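Local coordinates for rutinosidase (Aspergillus niger, PDB 6I1A), which is a secreted glycoside hydrolase of family 5 that hydrolyses glycosidic bonds, probably releasing rutinose from glycosides such as rutin, at residues Glu271-Ser277 with Ala308-Thr313; Ile284-Ala288 with Thr327-Phe331. One frame throughout, in Å; residues are numbered along the deposited sequence. Where two conformers were deposited one is given.

Contact 1. Residues Glu271-Ser277 with Ala308-Thr313; sequences EHMDSSS and ATYNNT. With EDO (1,2-ethanediol), chain T.
Ser275 and Tyr310 begin the direct hydrogen bonding between Glu271-Ser277 and Ala308-Thr313: Tyr310 N gives to Ser275 O at 3.0 Å, almost straight on to the carbonyl. Further along, Ser277 N approaches Asn311 O from above the carbonyl plane, at 3.3 Å. Ser277 bonds a second time, through its side chain, OG accepting from Thr313 N at 2.9 Å; chi1 of -60° keeps this hydroxyl beside its own backbone N, turned to that amide. Between them, Ser276 CA makes a CA-H...O contact of 3.2 Å with Tyr310 O. Tyr269 O receives hydrogen bonds from both Thr309 OG1 and Ser275 OG. The two loops follow strands 261-269 and 299-308, neighbours in the parallel sheet, so these bonds join successive beta-alpha loops at the C-terminal ends of the strands of the TIM barrel. Water adds indirect links. One molecule joins Asp274 OD1 to Tyr310 OH, while Asp274 OD2 forms a salt bridge with Lys246 of the second subunit; another joins Ser277 OG to Asn312 OD1, which also accepts from Ala308 N on an in-plane lone pair. Packing fills in the rest: Ala308 CB sits 3.4 Å from Ser276 C, and Thr309 CB lies 3.1 Å from Met273 O.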
loop_
_atom_site.group_PDB
_atom_site.type_symbol
_atom_site.label_atom_id
_atom_site.label_comp_id
_atom_site.label_asym_id
_atom_site.label_seq_id
_atom_site.Cartn_x
_atom_site.Cartn_y
_atom_site.Cartn_z
ATOM N N GLU A 271 3.054 0.075 -11.744
ATOM C CA GLU A 271 1.571 0.179 -11.720
ATOM C C GLU A 271 1.100 0.394 -10.283
ATOM O O GLU A 271 1.813 0.110 -9.312
ATOM C CB GLU A 271 0.927 -1.070 -12.306
ATOM C CG GLU A 271 1.258 -2.339 -11.550
ATOM C CD GLU A 271 0.797 -3.631 -12.244
ATOM O OE1 GLU A 271 0.476 -3.600 -13.431
ATOM O OE2 GLU A 271 0.909 -4.692 -11.575
ATOM N N HIS A 272 -0.170 0.812 -10.180
ATOM C CA HIS A 272 -0.935 0.795 -8.909
ATOM C C HIS A 272 -0.442 1.811 -7.867
ATOM O O HIS A 272 -0.665 1.621 -6.676
ATOM C CB HIS A 272 -0.948 -0.625 -8.301
ATOM C CG HIS A 272 -1.597 -1.612 -9.213
ATOM N ND1 HIS A 272 -1.312 -2.978 -9.142
ATOM C CD2 HIS A 272 -2.554 -1.455 -10.151
ATOM C CE1 HIS A 272 -2.050 -3.588 -10.032
ATOM N NE2 HIS A 272 -2.829 -2.702 -10.667
ATOM N N MET A 273 0.192 2.891 -8.323
ATOM C CA MET A 273 0.600 3.953 -7.395
ATOM C C MET A 273 0.816 5.226 -8.219
ATOM O O MET A 273 0.958 5.179 -9.411
ATOM C CB MET A 273 1.865 3.574 -6.612
ATOM C CG MET A 273 3.054 3.390 -7.507
ATOM S SD MET A 273 4.486 2.634 -6.673
ATOM C CE MET A 273 3.932 0.937 -6.595
ATOM N N ASP A 274 0.903 6.338 -7.504
ATOM C CA ASP A 274 1.115 7.667 -8.120
ATOM C C ASP A 274 2.599 7.965 -8.264
ATOM O O ASP A 274 3.084 9.109 -8.030
ATOM C CB ASP A 274 0.359 8.681 -7.287
ATOM C CG ASP A 274 -1.149 8.530 -7.406
ATOM O OD1 ASP A 274 -1.589 8.244 -8.535
ATOM O OD2 ASP A 274 -1.797 8.690 -6.390
ATOM N N SER A 275 3.374 6.966 -8.693
ATOM C CA SER A 275 4.795 7.155 -8.935
ATOM C C SER A 275 5.059 7.861 -10.281
ATOM O O SER A 275 4.322 7.626 -11.255
ATOM C CB SER A 275 5.530 5.867 -8.868
ATOM O OG SER A 275 5.036 4.984 -9.839
ATOM N N SER A 276 6.126 8.639 -10.306
ATOM C CA SER A 276 6.634 9.276 -11.526
ATOM C C SER A 276 8.145 9.125 -11.574
ATOM O O SER A 276 8.785 8.814 -10.551
ATOM C CB SER A 276 6.262 10.761 -11.537
ATOM O OG SER A 276 6.933 11.426 -10.481
ATOM N N SER A 277 8.782 9.473 -12.704
ATOM C CA SER A 277 10.247 9.523 -12.677
ATOM C C SER A 277 10.754 10.558 -11.668
ATOM O O SER A 277 11.772 10.342 -11.017
ATOM C CB SER A 277 10.857 9.724 -14.003
ATOM O OG SER A 277 10.524 8.678 -14.914
ATOM N N ALA A 308 8.195 4.009 -13.652
ATOM C CA ALA A 308 7.079 4.547 -12.840
ATOM C C ALA A 308 5.713 4.331 -13.494
ATOM O O ALA A 308 5.613 3.942 -14.666
ATOM C CB ALA A 308 7.348 6.019 -12.623
ATOM N N THR A 309 4.643 4.545 -12.731
ATOM C CA THR A 309 3.282 4.364 -13.243
ATOM C C THR A 309 2.933 5.499 -14.212
ATOM O O THR A 309 2.309 5.220 -15.255
ATOM C CB THR A 309 2.292 4.255 -12.092
ATOM O OG1 THR A 309 2.604 3.085 -11.305
ATOM C CG2 THR A 309 0.871 4.139 -12.605
ATOM N N TYR A 310 3.376 6.697 -13.895
ATOM C CA TYR A 310 3.073 7.880 -14.729
ATOM C C TYR A 310 4.348 8.633 -15.045
ATOM O O TYR A 310 5.369 8.571 -14.380
ATOM C CB TYR A 310 2.154 8.812 -13.923
ATOM C CG TYR A 310 0.850 8.239 -13.486
ATOM C CD1 TYR A 310 -0.202 8.086 -14.382
ATOM C CD2 TYR A 310 0.657 7.708 -12.219
ATOM C CE1 TYR A 310 -1.417 7.528 -14.012
ATOM C CE2 TYR A 310 -0.563 7.161 -11.833
ATOM C CZ TYR A 310 -1.605 7.029 -12.736
ATOM O OH TYR A 310 -2.812 6.500 -12.321
ATOM N N ASN A 311 4.272 9.457 -16.105
ATOM C CA ASN A 311 5.285 10.499 -16.376
ATOM C C ASN A 311 6.700 9.937 -16.246
ATOM O O ASN A 311 7.539 10.497 -15.540
ATOM C CB ASN A 311 5.133 11.680 -15.404
ATOM C CG ASN A 311 3.807 12.388 -15.561
ATOM O OD1 ASN A 311 3.125 12.214 -16.553
ATOM N ND2 ASN A 311 3.422 13.144 -14.553
ATOM N N ASN A 312 6.968 8.906 -17.029
ATOM C CA ASN A 312 8.344 8.418 -17.196
ATOM C C ASN A 312 9.148 9.384 -18.033
ATOM O O ASN A 312 8.634 9.819 -19.113
ATOM C CB ASN A 312 8.398 7.021 -17.800
ATOM C CG ASN A 312 7.938 5.951 -16.799
ATOM O OD1 ASN A 312 8.757 5.554 -15.958
ATOM N ND2 ASN A 312 6.686 5.519 -16.891
ATOM N N THR A 313 10.325 9.668 -17.583
ATOM C CA THR A 313 11.281 10.471 -18.374
ATOM C C THR A 313 12.600 9.756 -18.502
ATOM O O THR A 313 13.192 9.221 -17.526
ATOM C CB THR A 313 11.419 11.875 -17.789
ATOM O OG1 THR A 313 12.145 11.844 -16.573
ATOM C CG2 THR A 313 10.122 12.539 -17.385
HETATM C C1 EDO T . -5.128 -5.225 -12.182
HETATM O O1 EDO T . -3.679 -5.102 -12.027
HETATM C C2 EDO T . -5.802 -4.103 -12.875
HETATM O O2 EDO T . -5.360 -2.818 -12.445
HETATM O O HOH W 1 -2.860 5.924 -9.477
HETATM O O HOH W 2 11.205 6.017 -14.720
#

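Contact 2. Residues Ile284-Ala288 with Thr327-Phe331; sequences ILADA and TWSSF. With EDO (1,2-ethanediol), chain Q.
Thr327 faces Ile284 and Ala288, and every atom of its side chain beyond CA has a neighbour. CB lies 3.8 Å from Ile284 CG2. From there OG1 takes the branch beside the backbone N (chi1 -58°), where it also touches Ile284 CG2 and hydrogen-bonds to Ala323 O one turn back in its own helix. CG2, the other branch, presses on Ala288 CB at 3.4 Å, tighter than ordinary van der Waals contact, and meets the edge of the Phe331 ring. Phe331 takes up the same alanine methyl, its CD2 3.7 Å from Ala288 CB, and its CE2 touches Leu285 CD1 at 3.9 Å. On the buried flank Trp328 reaches across with its six-membered ring: Ile284 CG2 stands over one face in a CH-pi contact, 4.1 Å from the centroid and 22° off the normal, while Asp287 CB meets the ring edge 3.9 Å from Trp328 CH2. Segments 284-288 and 327-331 run nearly parallel, their axes 21° apart in direction and 10.0 Å apart at closest. Helices 280-290 and 317-331 thus pack side by side, with Trp328 turned onto the sheet, edge-to-face with Trp304 of strand 299-308 and ring against ring with His267 of strand 261-269.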
loop_
_atom_site.group_PDB
_atom_site.type_symbol
_atom_site.label_atom_id
_atom_site.label_comp_id
_atom_site.label_asym_id
_atom_site.label_seq_id
_atom_site.Cartn_x
_atom_site.Cartn_y
_atom_site.Cartn_z
ATOM N N ILE A 284 11.177 4.715 -3.586
ATOM C CA ILE A 284 12.294 3.801 -3.261
ATOM C C ILE A 284 12.615 3.913 -1.766
ATOM O O ILE A 284 12.773 2.887 -1.052
ATOM C CB ILE A 284 13.506 4.136 -4.159
ATOM C CG1 ILE A 284 13.248 3.658 -5.590
ATOM C CG2 ILE A 284 14.821 3.560 -3.648
ATOM C CD1 ILE A 284 14.226 4.197 -6.624
ATOM N N LEU A 285 12.788 5.151 -1.277
ATOM C CA LEU A 285 13.122 5.327 0.138
ATOM C C LEU A 285 11.980 4.797 1.028
ATOM O O LEU A 285 12.279 4.178 2.066
ATOM C CB LEU A 285 13.419 6.807 0.428
ATOM C CG LEU A 285 13.822 7.138 1.871
ATOM C CD1 LEU A 285 15.080 6.381 2.249
ATOM C CD2 LEU A 285 14.034 8.635 2.025
ATOM N N ALA A 286 10.722 4.960 0.655
ATOM C CA ALA A 286 9.594 4.442 1.443
ATOM C C ALA A 286 9.696 2.910 1.581
ATOM O O ALA A 286 9.542 2.330 2.690
ATOM C CB ALA A 286 8.266 4.862 0.841
ATOM N N ASP A 287 9.993 2.226 0.491
ATOM C CA ASP A 287 10.152 0.771 0.522
ATOM C C ASP A 287 11.291 0.408 1.449
ATOM O O ASP A 287 11.209 -0.542 2.240
ATOM C CB ASP A 287 10.383 0.228 -0.893
ATOM C CG ASP A 287 9.146 0.200 -1.763
ATOM O OD1 ASP A 287 8.005 0.297 -1.222
ATOM O OD2 ASP A 287 9.302 0.040 -2.975
ATOM N N ALA A 288 12.426 1.082 1.318
ATOM C CA ALA A 288 13.577 0.721 2.134
ATOM C C ALA A 288 13.292 0.970 3.621
ATOM O O ALA A 288 13.716 0.181 4.509
ATOM C CB ALA A 288 14.830 1.498 1.747
ATOM N N THR A 327 20.249 3.272 -2.031
ATOM C CA THR A 327 19.252 3.023 -0.979
ATOM C C THR A 327 19.295 1.542 -0.604
ATOM O O THR A 327 19.337 1.230 0.575
ATOM C CB THR A 327 17.888 3.469 -1.448
ATOM O OG1 THR A 327 17.881 4.859 -1.814
ATOM C CG2 THR A 327 16.857 3.264 -0.352
ATOM N N TRP A 328 19.215 0.671 -1.576
ATOM C CA TRP A 328 19.161 -0.763 -1.236
ATOM C C TRP A 328 20.438 -1.219 -0.557
ATOM O O TRP A 328 20.387 -2.197 0.253
ATOM C CB TRP A 328 18.891 -1.627 -2.450
ATOM C CG TRP A 328 17.725 -1.252 -3.311
ATOM C CD1 TRP A 328 17.730 -1.131 -4.670
ATOM C CD2 TRP A 328 16.397 -0.846 -2.912
ATOM N NE1 TRP A 328 16.522 -0.779 -5.135
ATOM C CE2 TRP A 328 15.647 -0.602 -4.093
ATOM C CE3 TRP A 328 15.722 -0.756 -1.702
ATOM C CZ2 TRP A 328 14.288 -0.261 -4.097
ATOM C CZ3 TRP A 328 14.383 -0.398 -1.701
ATOM C CH2 TRP A 328 13.667 -0.147 -2.869
ATOM N N SER A 329 21.614 -0.635 -0.878
ATOM C CA SER A 329 22.862 -1.122 -0.250
ATOM C C SER A 329 23.096 -0.490 1.136
ATOM O O SER A 329 24.021 -0.993 1.836
ATOM C CB SER A 329 24.010 -0.966 -1.196
ATOM O OG SER A 329 24.186 0.389 -1.481
ATOM N N SER A 330 22.347 0.513 1.481
ATOM C CA SER A 330 22.438 1.189 2.804
ATOM C C SER A 330 21.504 0.538 3.807
ATOM O O SER A 330 21.960 0.180 4.905
ATOM C CB SER A 330 22.221 2.634 2.713
ATOM O OG SER A 330 22.549 3.204 3.973
ATOM N N PHE A 331 20.269 0.296 3.413
ATOM C CA PHE A 331 19.248 -0.232 4.342
ATOM C C PHE A 331 19.102 -1.748 4.208
ATOM O O PHE A 331 18.323 -2.332 5.047
ATOM C CB PHE A 331 17.919 0.449 4.115
ATOM C CG PHE A 331 17.996 1.918 4.431
ATOM C CD1 PHE A 331 18.207 2.341 5.725
ATOM C CD2 PHE A 331 17.834 2.855 3.437
ATOM C CE1 PHE A 331 18.341 3.698 5.991
ATOM C CE2 PHE A 331 17.946 4.201 3.722
ATOM C CZ PHE A 331 18.166 4.605 4.998
HETATM C C1 EDO Q . 21.259 6.148 2.517
HETATM O O1 EDO Q . 22.492 5.651 2.982
HETATM C C2 EDO Q . 21.001 5.967 1.081
HETATM O O2 EDO Q . 21.851 6.826 0.321
#

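In the fold
The two contacts illustrate how neighbouring parts of a TIM barrel are joined at more than one level. Along the chain their segments alternate: 271-277, 284-288, 308-313 and then 327-331. Each loop of contact 1 follows a strand, 261-269 or 299-308, and leads into the helix, 280-290 or 317-331, that supplies one side of contact 2. Contact 1 is therefore polar joining of loops beyond the strand ends, contact 2 largely apolar packing of the helices outside the sheet. Their centres are about 18 Å apart and their nearest atoms about 7 Å, without touching, so the same two consecutive beta-alpha units meet at two separate places, once through their loops and once through their helices.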